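Local coordinates for hydrogenase expression/formation protein HypE (Desulfovibrio vulgaris subsp. vulgaris, PDB 2Z1U) that binds ATP and magnesium and, as a HypE-family relative of AIR synthase, probably uses the nucleotide in hydrogenase maturation, at residues H177-L182 against N256-L261; I181-Q184 against N189-A192; T228-I233 against C241-T246; V248-S253 against L263-L268. All blocks are in the same frame, centred on the assembly; numbering follows the deposited sequence.

Contact 1. Residues H177-L182 against N256-L261; sequences HGLTIL and NGCSFL
Leu179 reaches out from helix 176-184 and sets its branched end against Gly257 and Cys258 of helix 252-260 and the Leu261 that follows. Its two methyls part company there. Leu179 CD1 lies directly on the backbone of Gly257, which has no side chain, 4.0 Å from that residue's CA, while Leu179 CD2 goes to Leu261 and stops 3.9 Å from its CD1. At the fork, Leu179 CG lies 4.0 Å from Cys258 SG. The two backbones are 6.8 Å apart, measured from Leu179 CA to Cys258 CA. This is helix-to-helix packing inside the C-terminal domain of the AIR synthase-related (PurM-like) fold, away from the nucleotide and magnesium sites. The side chains of Leu179 and Leu261 run at a slant to one another. Leu261 has CG beside its own backbone N and anti to the carbonyl carbon (chi1 -67°), which turns its isobutyl group back toward helix 176-184. Cys258 has a similar first torsion, and its SG also packs against Leu268.

Contact 2. Residues I181-Q184 against N189-A192; sequences ILSQ and NFAA
Ser183 lays its CB against the rim of the Phe190 ring, close to the ring plane and equally near two of its carbons, with CB to CE1 and CB to CD1 both 3.9 Å. Here the loop after helix 176-184 turns back on the helix's C-terminal end, within the C-terminal domain of the AIR synthase-related fold. Phe190 is brought in by its first torsion, which places CG beside the backbone N (chi1 -81°), and its ring also meets that of Phe260 with the planes steeply inclined. The Ser183 hydroxyl turns back to its own helix, hydrogen-bonding chiefly to the carbonyl oxygen of Leu179, with that of Thr180 also within bonding range. It still takes part in joining the two segments: a water donates to Ser183 OG at 2.8 Å and accepts from the backbone N of Phe190, a water-mediated link between helix and loop. Farther out, at the more exposed margin, the bent side chain of Gln184 brings its amide round to that of Asn189. The two chains approach at a slant, and their amide planes are 38° apart. There Gln184 NE2 lies 3.4 Å from Asn189 OD1.

Contact 3. Residues T228-I233 against C241-T246; sequences TTLNEI and CHVLET
Leu230 drives its isobutyl group from helix 225-237 toward strand 240-244, and its CD1 meets Val243 CG2 at 3.7 Å, one methyl against one methyl. The two side chains stand nearly square to each other. Cys241, two residues earlier on the same strand, makes the second contact: its SG rests 3.9 Å from the carbonyl oxygen of Leu230, a packing approach to the helix backbone. Both Cys241 and Val243 turn their side chains to the helix, while His242 between them points away, the ordinary alternation of a strand.

The torsion of Leu230 sets its aim: CG lies anti to the carbonyl carbon (chi1 -66°) and CD1 extends onward from it. The backbone around it is held by regular helical bonds, such as Glu232 N to Thr228 O at 2.9 Å. Ile233, one turn on, also faces the sheet and packs on Val217 and Ile277. The strand is fixed along one edge by backbone hydrogen bonds from Cys241 and Val243 to strand 319-322, and along the other by His242 with Ser304. Glu232 leads elsewhere, forming a salt bridge with Arg219 and a hydrogen bond to His20 of the second subunit.

A bound magnesium ion lies about 13 Å from the Leu230 side chain, beyond direct reach. What remains is a helix packed on the mixed sheet of the C-terminal domain and joined to its next strand by a short connection, as belongs to the α/β architecture of the AIR synthase-related, PurM-like family.

Contact 4. Residues V248-S253 against L263-L268; sequences VPVRES and LDPLYL
Residues 248-251 run extended into the start of helix 252-260, with Arg251 at its N-cap, and face a type I beta turn from Asp264 to Tyr267, the backbones coming to 7.3 Å between the CA atoms of Val250 and Pro265. Both pieces belong to the C-terminal domain of the AIR synthase-related fold, and the turn follows the helix that the extended residues lead into. Val250 points CG1 at the proline ring, 3.8 Å from Pro265 CB and 4.0 Å from Pro265 CG, the side chains of Val250 and Pro265 crossing at about a right angle. Val248, two residues back, presents its CG1 to Leu266 CD2 at 3.8 Å, these two side chains meeting on a slant. In both valines CG1 is the branch opposite the backbone N (chi1 -174° in Val248), and that is the methyl doing the nearest touching. Around them, Pro265 also leans on Cys258, and Val248 on Leu226 of helix 225-237. The turn is braced from within, where the backbone N of Tyr267 bonds to Asp264 O. Asp264 OD1 forms a salt bridge with Arg329. The other carboxylate oxygen makes an Asx turn: Leu266 N donates to Asp264 OD2 at 3.0 Å, on the anti side, 32° out of the carboxylate plane and with an N-H...O angle of 155°.

In the fold
From the N terminus, contact 2 closes first, a short loop turning back onto the end of helix 176-184. Contact 1 starts from that same helix but spans far more chain, reaching helix 252-260. Contact 3, which joins helix 225-237 to strand 240-244, is nested inside the loop closed by contact 1. Contact 4 crosses contact 1, since its segments lie before and after 256-261. Contacts 1 and 2 meet where Phe190 packs on Gly257 and Phe260, and contacts 1 and 4 where Cys258 packs on Leu268. Val243 against Val248 ties contact 3 to contact 4, connecting strand 240-244 to the extended residues that lead into helix 252-260.

Contact 1. Residues H177-L182 against N256-L261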
loop_
_atom_site.group_PDB
_atom_site.type_symbol
_atom_site.label_atom_id
_atom_site.label_comp_id
_atom_site.label_asym_id
_atom_site.label_seq_id
_atom_site.Cartn_x
_atom_site.Cartn_y
_atom_site.Cartn_z
ATOM N N HIS A 177 18.798 4.388 14.565
ATOM C CA HIS A 177 17.348 4.277 14.609
ATOM C C HIS A 177 16.867 3.219 15.612
ATOM O O HIS A 177 16.031 3.512 16.477
ATOM C CB HIS A 177 16.764 3.937 13.242
ATOM C CG HIS A 177 15.273 3.807 13.259
ATOM N ND1 HIS A 177 14.435 4.899 13.206
ATOM C CD2 HIS A 177 14.471 2.724 13.351
ATOM C CE1 HIS A 177 13.177 4.494 13.247
ATOM N NE2 HIS A 177 13.171 3.176 13.341
ATOM N N GLY A 178 17.370 1.996 15.463
ATOM C CA GLY A 178 16.983 0.887 16.337
ATOM C C GLY A 178 17.192 1.200 17.809
ATOM O O GLY A 178 16.314 0.936 18.628
ATOM N N LEU A 179 18.351 1.760 18.149
ATOM C CA LEU A 179 18.645 2.135 19.526
ATOM C C LEU A 179 17.659 3.173 20.047
ATOM O O LEU A 179 17.149 3.036 21.151
ATOM C CB LEU A 179 20.076 2.667 19.667
ATOM C CG LEU A 179 20.866 2.435 20.956
ATOM C CD1 LEU A 179 21.850 3.570 21.202
ATOM C CD2 LEU A 179 20.011 2.192 22.199
ATOM N N THR A 180 17.378 4.206 19.258
ATOM C CA THR A 180 16.507 5.274 19.762
ATOM C C THR A 180 15.081 4.853 20.030
ATOM O O THR A 180 14.523 5.274 21.037
ATOM C CB THR A 180 16.654 6.670 19.052
ATOM O OG1 THR A 180 15.369 7.210 18.705
ATOM C CG2 THR A 180 17.527 6.586 17.856
ATOM N N ILE A 181 14.495 4.007 19.177
ATOM C CA ILE A 181 13.126 3.566 19.453
ATOM C C ILE A 181 13.088 2.613 20.672
ATOM O O ILE A 181 12.206 2.739 21.519
ATOM C CB ILE A 181 12.335 3.019 18.199
ATOM C CG1 ILE A 181 12.517 1.526 18.027
ATOM C CG2 ILE A 181 12.572 3.815 16.910
ATOM C CD1 ILE A 181 11.296 0.809 18.487
ATOM N N LEU A 182 14.068 1.707 20.772
ATOM C CA LEU A 182 14.164 0.748 21.876
ATOM C C LEU A 182 14.440 1.415 23.222
ATOM O O LEU A 182 13.931 0.967 24.251
ATOM C CB LEU A 182 15.231 -0.317 21.586
ATOM C CG LEU A 182 14.845 -1.715 21.055
ATOM C CD1 LEU A 182 13.403 -1.856 20.577
ATOM C CD2 LEU A 182 15.831 -2.208 19.981
ATOM N N ASN A 256 27.783 2.400 23.189
ATOM C CA ASN A 256 27.548 2.374 24.633
ATOM C C ASN A 256 26.096 2.076 25.009
ATOM O O ASN A 256 25.836 1.339 25.964
ATOM C CB ASN A 256 28.028 3.673 25.284
ATOM C CG ASN A 256 29.540 3.820 25.246
ATOM O OD1 ASN A 256 30.279 2.826 25.210
ATOM N ND2 ASN A 256 30.013 5.067 25.265
ATOM N N GLY A 257 25.157 2.636 24.254
ATOM C CA GLY A 257 23.754 2.352 24.465
ATOM C C GLY A 257 23.421 0.919 24.098
ATOM O O GLY A 257 22.584 0.286 24.748
ATOM N N CYS A 258 24.069 0.402 23.056
ATOM C CA CYS A 258 23.800 -0.965 22.601
ATOM C C CYS A 258 24.320 -2.008 23.587
ATOM O O CYS A 258 23.681 -3.037 23.793
ATOM C CB CYS A 258 24.374 -1.226 21.210
ATOM S SG CYS A 258 23.424 -0.473 19.867
ATOM N N SER A 259 25.475 -1.744 24.191
ATOM C CA SER A 259 26.065 -2.698 25.129
ATOM C C SER A 259 25.337 -2.691 26.482
ATOM O O SER A 259 25.231 -3.727 27.147
ATOM C CB SER A 259 27.587 -2.506 25.256
ATOM O OG SER A 259 27.947 -1.234 25.762
ATOM N N PHE A 260 24.808 -1.527 26.859
ATOM C CA PHE A 260 23.990 -1.369 28.065
ATOM C C PHE A 260 22.646 -2.099 27.953
ATOM O O PHE A 260 22.090 -2.536 28.960
ATOM C CB PHE A 260 23.781 0.125 28.356
ATOM C CG PHE A 260 22.995 0.416 29.610
ATOM C CD1 PHE A 260 23.642 0.562 30.835
ATOM C CD2 PHE A 260 21.610 0.577 29.560
ATOM C CE1 PHE A 260 22.919 0.841 31.999
ATOM C CE2 PHE A 260 20.877 0.859 30.707
ATOM C CZ PHE A 260 21.533 0.991 31.935
ATOM N N LEU A 261 22.133 -2.228 26.729
ATOM C CA LEU A 261 20.848 -2.889 26.474
ATOM C C LEU A 261 20.974 -4.297 25.878
ATOM O O LEU A 261 19.964 -4.921 25.539
ATOM C CB LEU A 261 19.962 -2.018 25.567
ATOM C CG LEU A 261 19.438 -0.692 26.123
ATOM C CD1 LEU A 261 18.601 0.023 25.076
ATOM C CD2 LEU A 261 18.628 -0.899 27.398
#

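Contact 2. Residues I181-Q184 against N189-A192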
loop_
_atom_site.group_PDB
_atom_site.type_symbol
_atom_site.label_atom_id
_atom_site.label_comp_id
_atom_site.label_asym_id
_atom_site.label_seq_id
_atom_site.Cartn_x
_atom_site.Cartn_y
_atom_site.Cartn_z
ATOM N N ILE A 181 14.495 4.007 19.177
ATOM C CA ILE A 181 13.126 3.566 19.453
ATOM C C ILE A 181 13.088 2.613 20.672
ATOM O O ILE A 181 12.206 2.739 21.519
ATOM C CB ILE A 181 12.335 3.019 18.199
ATOM C CG1 ILE A 181 12.517 1.526 18.027
ATOM C CG2 ILE A 181 12.572 3.815 16.910
ATOM C CD1 ILE A 181 11.296 0.809 18.487
ATOM N N LEU A 182 14.068 1.707 20.772
ATOM C CA LEU A 182 14.164 0.748 21.876
ATOM C C LEU A 182 14.440 1.415 23.222
ATOM O O LEU A 182 13.931 0.967 24.251
ATOM C CB LEU A 182 15.231 -0.317 21.586
ATOM C CG LEU A 182 14.845 -1.715 21.055
ATOM C CD1 LEU A 182 13.403 -1.856 20.577
ATOM C CD2 LEU A 182 15.831 -2.208 19.981
ATOM N N SER A 183 15.242 2.480 23.207
ATOM C CA SER A 183 15.484 3.270 24.409
ATOM C C SER A 183 14.315 4.208 24.749
ATOM O O SER A 183 13.996 4.381 25.925
ATOM C CB SER A 183 16.820 4.020 24.335
ATOM O OG SER A 183 16.827 4.970 23.294
ATOM N N GLN A 184 13.673 4.793 23.735
ATOM C CA GLN A 184 12.432 5.561 23.943
ATOM C C GLN A 184 11.378 4.714 24.643
ATOM O O GLN A 184 10.748 5.157 25.611
ATOM C CB GLN A 184 11.847 6.070 22.620
ATOM C CG GLN A 184 12.370 7.417 22.171
ATOM C CD GLN A 184 11.951 8.557 23.090
ATOM O OE1 GLN A 184 10.762 8.788 23.317
ATOM N NE2 GLN A 184 12.931 9.281 23.611
ATOM N N ASN A 189 16.976 8.086 27.701
ATOM C CA ASN A 189 17.756 8.925 26.790
ATOM C C ASN A 189 19.237 8.776 27.119
ATOM O O ASN A 189 19.689 9.238 28.169
ATOM C CB ASN A 189 17.338 10.397 26.902
ATOM C CG ASN A 189 16.016 10.694 26.203
ATOM O OD1 ASN A 189 15.806 10.327 25.041
ATOM N ND2 ASN A 189 15.121 11.382 26.909
ATOM N N PHE A 190 19.980 8.116 26.227
ATOM C CA PHE A 190 21.411 7.846 26.438
ATOM C C PHE A 190 22.285 9.073 26.202
ATOM O O PHE A 190 23.176 9.377 27.006
ATOM C CB PHE A 190 21.900 6.684 25.561
ATOM C CG PHE A 190 21.590 5.329 26.120
ATOM C CD1 PHE A 190 20.437 4.650 25.731
ATOM C CD2 PHE A 190 22.450 4.727 27.034
ATOM C CE1 PHE A 190 20.139 3.395 26.247
ATOM C CE2 PHE A 190 22.161 3.470 27.557
ATOM C CZ PHE A 190 21.000 2.802 27.159
ATOM N N ALA A 191 22.028 9.757 25.088
ATOM C CA ALA A 191 22.723 10.991 24.736
ATOM C C ALA A 191 21.851 11.807 23.793
ATOM O O ALA A 191 20.906 11.280 23.197
ATOM C CB ALA A 191 24.082 10.683 24.090
ATOM N N ALA A 192 22.161 13.094 23.665
ATOM C CA ALA A 192 21.516 13.938 22.663
ATOM C C ALA A 192 21.868 13.395 21.277
ATOM O O ALA A 192 21.107 13.548 20.311
ATOM C CB ALA A 192 21.983 15.376 22.812
HETATM O O HOH W 1 19.066 6.581 23.651
#

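Contact 3. Residues T228-I233 against C241-T246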
loop_
_atom_site.group_PDB
_atom_site.type_symbol
_atom_site.label_atom_id
_atom_site.label_comp_id
_atom_site.label_asym_id
_atom_site.label_seq_id
_atom_site.Cartn_x
_atom_site.Cartn_y
_atom_site.Cartn_z
ATOM N N THR A 228 22.006 -8.520 8.145
ATOM C CA THR A 228 21.165 -9.417 7.398
ATOM C C THR A 228 20.906 -8.843 5.962
ATOM O O THR A 228 20.837 -9.719 5.011
ATOM C CB THR A 228 19.800 -9.721 8.045
ATOM O OG1 THR A 228 20.002 -10.379 9.302
ATOM C CG2 THR A 228 18.971 -10.616 7.136
ATOM N N THR A 229 21.140 -7.522 5.635
ATOM C CA THR A 229 21.184 -7.137 4.205
ATOM C C THR A 229 22.435 -7.623 3.479
ATOM O O THR A 229 22.344 -7.950 2.298
ATOM C CB THR A 229 20.918 -5.610 3.841
ATOM O OG1 THR A 229 22.132 -4.995 3.401
ATOM C CG2 THR A 229 20.320 -4.849 4.966
ATOM N N LEU A 230 23.593 -7.677 4.161
ATOM C CA LEU A 230 24.788 -8.270 3.538
ATOM C C LEU A 230 24.602 -9.770 3.257
ATOM O O LEU A 230 25.117 -10.292 2.264
ATOM C CB LEU A 230 26.057 -8.037 4.375
ATOM C CG LEU A 230 26.515 -6.575 4.486
ATOM C CD1 LEU A 230 27.721 -6.488 5.404
ATOM C CD2 LEU A 230 26.799 -5.957 3.119
ATOM N N ASN A 231 23.896 -10.463 4.142
ATOM C CA ASN A 231 23.596 -11.892 3.935
ATOM C C ASN A 231 22.649 -12.084 2.741
ATOM O O ASN A 231 22.813 -13.027 1.952
ATOM C CB ASN A 231 22.958 -12.487 5.181
ATOM C CG ASN A 231 23.965 -13.020 6.143
ATOM O OD1 ASN A 231 24.359 -12.335 7.083
ATOM N ND2 ASN A 231 24.418 -14.235 5.903
ATOM N N GLU A 232 21.666 -11.178 2.614
ATOM C CA GLU A 232 20.733 -11.205 1.483
ATOM C C GLU A 232 21.499 -11.043 0.184
ATOM O O GLU A 232 21.348 -11.841 -0.737
ATOM C CB GLU A 232 19.685 -10.092 1.584
ATOM C CG GLU A 232 18.760 -10.221 2.761
ATOM C CD GLU A 232 17.796 -9.046 2.832
ATOM O OE1 GLU A 232 16.799 -9.142 3.567
ATOM O OE2 GLU A 232 18.009 -8.062 2.114
ATOM N N ILE A 233 22.352 -10.026 0.137
ATOM C CA ILE A 233 23.111 -9.718 -1.065
ATOM C C ILE A 233 24.092 -10.861 -1.367
ATOM O O ILE A 233 24.139 -11.358 -2.494
ATOM C CB ILE A 233 23.841 -8.371 -0.934
ATOM C CG1 ILE A 233 22.829 -7.208 -0.882
ATOM C CG2 ILE A 233 24.907 -8.233 -2.017
ATOM C CD1 ILE A 233 23.361 -5.939 -0.182
ATOM N N CYS A 241 30.611 -11.851 1.344
ATOM C CA CYS A 241 30.946 -10.485 1.711
ATOM C C CYS A 241 31.957 -10.513 2.838
ATOM O O CYS A 241 31.772 -11.227 3.831
ATOM C CB CYS A 241 29.687 -9.699 2.103
ATOM S SG CYS A 241 28.550 -9.412 0.726
ATOM N N HIS A 242 33.061 -9.791 2.650
ATOM C CA HIS A 242 34.082 -9.645 3.680
ATOM C C HIS A 242 34.064 -8.212 4.207
ATOM O O HIS A 242 34.190 -7.268 3.444
ATOM C CB HIS A 242 35.471 -10.021 3.142
ATOM C CG HIS A 242 35.679 -11.499 3.004
ATOM N ND1 HIS A 242 36.339 -12.252 3.952
ATOM C CD2 HIS A 242 35.284 -12.370 2.042
ATOM C CE1 HIS A 242 36.356 -13.520 3.575
ATOM N NE2 HIS A 242 35.721 -13.619 2.421
ATOM N N VAL A 243 33.908 -8.067 5.513
ATOM C CA VAL A 243 33.710 -6.772 6.142
ATOM C C VAL A 243 34.741 -6.562 7.257
ATOM O O VAL A 243 35.162 -7.523 7.898
ATOM C CB VAL A 243 32.245 -6.652 6.642
ATOM C CG1 VAL A 243 32.139 -5.794 7.903
ATOM C CG2 VAL A 243 31.378 -6.047 5.520
ATOM N N LEU A 244 35.179 -5.317 7.454
ATOM C CA LEU A 244 36.174 -5.006 8.491
ATOM C C LEU A 244 35.492 -4.307 9.669
ATOM O O LEU A 244 34.968 -3.184 9.510
ATOM C CB LEU A 244 37.290 -4.119 7.915
ATOM C CG LEU A 244 38.521 -3.845 8.797
ATOM C CD1 LEU A 244 39.275 -5.135 9.193
ATOM C CD2 LEU A 244 39.461 -2.860 8.107
ATOM N N GLU A 245 35.505 -4.948 10.844
ATOM C CA GLU A 245 34.745 -4.426 12.004
ATOM C C GLU A 245 35.046 -2.951 12.320
ATOM O O GLU A 245 34.126 -2.164 12.564
ATOM C CB GLU A 245 34.952 -5.271 13.272
ATOM C CG GLU A 245 34.010 -4.865 14.429
ATOM C CD GLU A 245 34.061 -5.825 15.611
ATOM O OE1 GLU A 245 35.124 -6.378 15.880
ATOM O OE2 GLU A 245 33.041 -6.020 16.291
ATOM N N THR A 246 36.328 -2.612 12.326
ATOM C CA THR A 246 36.783 -1.276 12.694
ATOM C C THR A 246 36.327 -0.214 11.693
ATOM O O THR A 246 36.280 0.950 12.048
ATOM C CB THR A 246 38.316 -1.169 12.870
ATOM O OG1 THR A 246 38.990 -1.635 11.691
ATOM C CG2 THR A 246 38.794 -1.942 14.104
#

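Contact 4. Residues V248-S253 against L263-L268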
loop_
_atom_site.group_PDB
_atom_site.type_symbol
_atom_site.label_atom_id
_atom_site.label_comp_id
_atom_site.label_asym_id
_atom_site.label_seq_id
_atom_site.Cartn_x
_atom_site.Cartn_y
_atom_site.Cartn_z
ATOM N N VAL A 248 33.312 -0.284 10.070
ATOM C CA VAL A 248 31.859 -0.054 10.190
ATOM C C VAL A 248 31.649 1.042 11.233
ATOM O O VAL A 248 32.028 0.870 12.383
ATOM C CB VAL A 248 31.058 -1.331 10.568
ATOM C CG1 VAL A 248 29.544 -1.067 10.542
ATOM C CG2 VAL A 248 31.408 -2.472 9.630
ATOM N N PRO A 249 31.085 2.208 10.811
ATOM C CA PRO A 249 30.918 3.322 11.738
ATOM C C PRO A 249 29.736 3.111 12.687
ATOM O O PRO A 249 28.644 2.772 12.265
ATOM C CB PRO A 249 30.668 4.540 10.802
ATOM C CG PRO A 249 30.040 3.954 9.591
ATOM C CD PRO A 249 30.568 2.514 9.466
ATOM N N VAL A 250 29.988 3.274 13.975
ATOM C CA VAL A 250 28.955 3.172 15.004
ATOM C C VAL A 250 29.373 4.227 16.008
ATOM O O VAL A 250 30.512 4.201 16.490
ATOM C CB VAL A 250 28.913 1.748 15.703
ATOM C CG1 VAL A 250 27.805 1.689 16.759
ATOM C CG2 VAL A 250 28.687 0.618 14.697
ATOM N N ARG A 251 28.483 5.181 16.274
ATOM C CA ARG A 251 28.766 6.298 17.189
ATOM C C ARG A 251 29.059 5.746 18.573
ATOM O O ARG A 251 28.419 4.787 18.994
ATOM C CB ARG A 251 27.554 7.236 17.269
ATOM C CG ARG A 251 27.264 7.994 16.002
ATOM C CD ARG A 251 25.914 8.709 16.070
ATOM N NE ARG A 251 26.067 10.062 15.551
ATOM C CZ ARG A 251 25.842 10.428 14.293
ATOM N NH1 ARG A 251 25.404 9.552 13.390
ATOM N NH2 ARG A 251 26.041 11.695 13.949
ATOM N N GLU A 252 30.030 6.351 19.270
ATOM C CA GLU A 252 30.393 5.938 20.634
ATOM C C GLU A 252 29.158 5.792 21.528
ATOM O O GLU A 252 29.005 4.797 22.230
ATOM C CB GLU A 252 31.393 6.936 21.248
ATOM C CG GLU A 252 32.115 6.454 22.504
ATOM C CD GLU A 252 33.011 7.535 23.110
ATOM O OE1 GLU A 252 33.121 8.632 22.509
ATOM O OE2 GLU A 252 33.598 7.298 24.187
ATOM N N SER A 253 28.278 6.789 21.464
ATOM C CA SER A 253 27.035 6.822 22.230
ATOM C C SER A 253 26.078 5.689 21.850
ATOM O O SER A 253 25.342 5.185 22.701
ATOM C CB SER A 253 26.347 8.164 22.009
ATOM O OG SER A 253 25.959 8.277 20.645
ATOM N N LEU A 263 22.249 -5.102 22.970
ATOM C CA LEU A 263 21.939 -5.044 21.547
ATOM C C LEU A 263 23.205 -5.018 20.677
ATOM O O LEU A 263 24.257 -4.544 21.096
ATOM C CB LEU A 263 21.072 -3.803 21.241
ATOM C CG LEU A 263 19.749 -3.570 21.991
ATOM C CD1 LEU A 263 19.203 -2.164 21.708
ATOM C CD2 LEU A 263 18.706 -4.629 21.655
ATOM N N ASP A 264 23.083 -5.515 19.450
ATOM C CA ASP A 264 24.188 -5.522 18.494
ATOM C C ASP A 264 23.880 -4.496 17.399
ATOM O O ASP A 264 22.915 -4.668 16.651
ATOM C CB ASP A 264 24.349 -6.939 17.919
ATOM C CG ASP A 264 25.594 -7.102 17.058
ATOM O OD1 ASP A 264 26.095 -8.244 16.998
ATOM O OD2 ASP A 264 26.080 -6.118 16.457
ATOM N N PRO A 265 24.689 -3.418 17.313
ATOM C CA PRO A 265 24.425 -2.344 16.341
ATOM C C PRO A 265 24.428 -2.823 14.884
ATOM O O PRO A 265 23.852 -2.174 14.020
ATOM C CB PRO A 265 25.573 -1.353 16.582
ATOM C CG PRO A 265 26.642 -2.147 17.307
ATOM C CD PRO A 265 25.890 -3.147 18.131
ATOM N N LEU A 266 25.078 -3.957 14.614
ATOM C CA LEU A 266 25.109 -4.502 13.248
ATOM C C LEU A 266 23.813 -5.182 12.799
ATOM O O LEU A 266 23.673 -5.533 11.626
ATOM C CB LEU A 266 26.281 -5.473 13.086
ATOM C CG LEU A 266 27.675 -5.020 13.536
ATOM C CD1 LEU A 266 28.630 -6.213 13.451
ATOM C CD2 LEU A 266 28.171 -3.830 12.716
ATOM N N TYR A 267 22.898 -5.402 13.742
ATOM C CA TYR A 267 21.621 -6.067 13.470
ATOM C C TYR A 267 20.423 -5.166 13.739
ATOM O O TYR A 267 19.276 -5.599 13.583
ATOM C CB TYR A 267 21.479 -7.351 14.295
ATOM C CG TYR A 267 22.391 -8.471 13.857
ATOM C CD1 TYR A 267 23.720 -8.508 14.259
ATOM C CD2 TYR A 267 21.935 -9.461 12.999
ATOM C CE1 TYR A 267 24.588 -9.551 13.844
ATOM C CE2 TYR A 267 22.779 -10.511 12.588
ATOM C CZ TYR A 267 24.101 -10.542 13.001
ATOM O OH TYR A 267 24.923 -11.579 12.580
ATOM N N LEU A 268 20.684 -3.926 14.152
ATOM C CA LEU A 268 19.610 -2.968 14.443
ATOM C C LEU A 268 19.210 -2.209 13.195
ATOM O O LEU A 268 20.069 -1.834 12.391
ATOM C CB LEU A 268 20.035 -1.976 15.527
ATOM C CG LEU A 268 20.028 -2.449 16.979
ATOM C CD1 LEU A 268 20.527 -1.329 17.877
ATOM C CD2 LEU A 268 18.627 -2.940 17.409
#